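Local coordinates for protein hydrazine synthase subunit alpha (Candidatus Kuenenia stuttgartiensis, PDB 5C2V) that forms hydrazine from hydroxylamine and ammonia as the heme c-binding alpha subunit of the anammox hydrazine synthase complex, at residues F80-T84 against Q384-V388. Numbering follows the deposited sequence.
Sequences FDPCT and QPAPV
Gln384 makes the polar part of this contact, meeting Asp81 with both ends of its side-chain amide. The backbone N of Asp81 donates a hydrogen bond to Gln384 OE1 (2.9 Å), reaching it from 31° off the carbonyl plane. Gln384 NE2 faces Asp81 OD1, where the modelled separation is too short to be taken literally. Amide and carboxylate planes are turned 42° apart. The Gln384 chain is extended beyond CG, which carries the amide across to the other strand. Thr35 OG1 also hydrogen-bonds Gln384 OE1. Asp81 OD2 forms a salt bridge with Arg126 and accepts a hydrogen bond from the backbone N of Ser127.

The remaining contacts are apolar or van der Waals. Pro82 CD rests against Gln384 OE1 at 3.4 Å. Pro82 CB lies 4.2 Å from Ala386 CB. Thr84 CG2 sits near the carbonyl oxygens of Ala386 and Pro387.

The two segments run nearly parallel, 18° apart, with axes 7.2 Å from each other. They appear to be the innermost strands of two neighbouring blades of the six-bladed propeller. Strand 76-84 pairs with 90-97 in one four-stranded antiparallel sheet. Strand 381-387 joins the sheet of the early strand 31-37, consistent with closure of the propeller ring by its last strand.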
# COMPACT_ATOMS: atom_id res chain seq x y z
N PHE D 80 -20.10 28.18 16.46
CA PHE D 80 -20.26 27.05 15.55
C PHE D 80 -20.63 25.76 16.28
O PHE D 80 -20.83 25.76 17.50
CB PHE D 80 -18.97 26.84 14.73
CG PHE D 80 -17.75 26.62 15.57
CD1 PHE D 80 -17.08 27.68 16.16
CD2 PHE D 80 -17.25 25.34 15.77
CE1 PHE D 80 -15.95 27.47 16.93
CE2 PHE D 80 -16.12 25.13 16.53
CZ PHE D 80 -15.47 26.19 17.12
N ASP D 81 -20.71 24.67 15.53
CA ASP D 81 -21.06 23.34 16.05
C ASP D 81 -22.39 23.29 16.80
O ASP D 81 -22.42 23.07 18.00
CB ASP D 81 -19.95 22.83 16.97
CG ASP D 81 -18.74 22.33 16.21
OD1 ASP D 81 -18.91 21.93 15.03
OD2 ASP D 81 -17.63 22.33 16.78
N PRO D 82 -23.51 23.49 16.07
CA PRO D 82 -24.83 23.40 16.71
C PRO D 82 -25.25 21.97 17.03
O PRO D 82 -25.04 21.07 16.21
CB PRO D 82 -25.77 24.00 15.64
CG PRO D 82 -24.88 24.60 14.59
CD PRO D 82 -23.61 23.81 14.64
N CYS D 83 -25.82 21.75 18.21
CA CYS D 83 -26.46 20.47 18.53
C CYS D 83 -27.76 20.71 19.29
O CYS D 83 -27.74 21.29 20.38
CB CYS D 83 -25.52 19.58 19.34
SG CYS D 83 -26.11 17.89 19.57
N THR D 84 -28.88 20.23 18.75
CA THR D 84 -30.18 20.49 19.35
C THR D 84 -30.46 19.57 20.54
O THR D 84 -29.97 18.44 20.59
CB THR D 84 -31.33 20.34 18.33
OG1 THR D 84 -31.44 18.97 17.93
CG2 THR D 84 -31.07 21.20 17.10
N GLN D 384 -22.86 22.66 8.54
CA GLN D 384 -23.36 22.11 9.80
C GLN D 384 -24.87 22.30 9.99
O GLN D 384 -25.29 22.89 10.99
CB GLN D 384 -22.61 22.73 10.98
CG GLN D 384 -21.16 22.29 11.10
CD GLN D 384 -20.45 22.96 12.26
OE1 GLN D 384 -20.81 24.06 12.68
NE2 GLN D 384 -19.43 22.29 12.79
N PRO D 385 -25.69 21.82 9.04
CA PRO D 385 -27.13 21.96 9.24
C PRO D 385 -27.64 21.07 10.38
O PRO D 385 -27.32 19.89 10.44
CB PRO D 385 -27.71 21.52 7.90
CG PRO D 385 -26.72 20.55 7.37
CD PRO D 385 -25.37 21.04 7.83
N ALA D 386 -28.44 21.65 11.27
CA ALA D 386 -29.02 20.91 12.38
C ALA D 386 -30.50 21.25 12.53
O ALA D 386 -30.86 22.17 13.26
CB ALA D 386 -28.27 21.22 13.67
N PRO D 387 -31.36 20.49 11.82
CA PRO D 387 -32.80 20.75 11.81
C PRO D 387 -33.43 20.57 13.18
O PRO D 387 -32.96 19.74 13.97
CB PRO D 387 -33.33 19.70 10.82
CG PRO D 387 -32.34 18.59 10.90
CD PRO D 387 -31.01 19.27 11.08
N VAL D 388 -34.48 21.33 13.48
CA VAL D 388 -35.14 21.20 14.77
C VAL D 388 -36.25 20.15 14.70
O VAL D 388 -37.02 20.09 13.74
CB VAL D 388 -35.71 22.57 15.26
CG1 VAL D 388 -34.64 23.64 15.18
CG2 VAL D 388 -36.94 22.99 14.47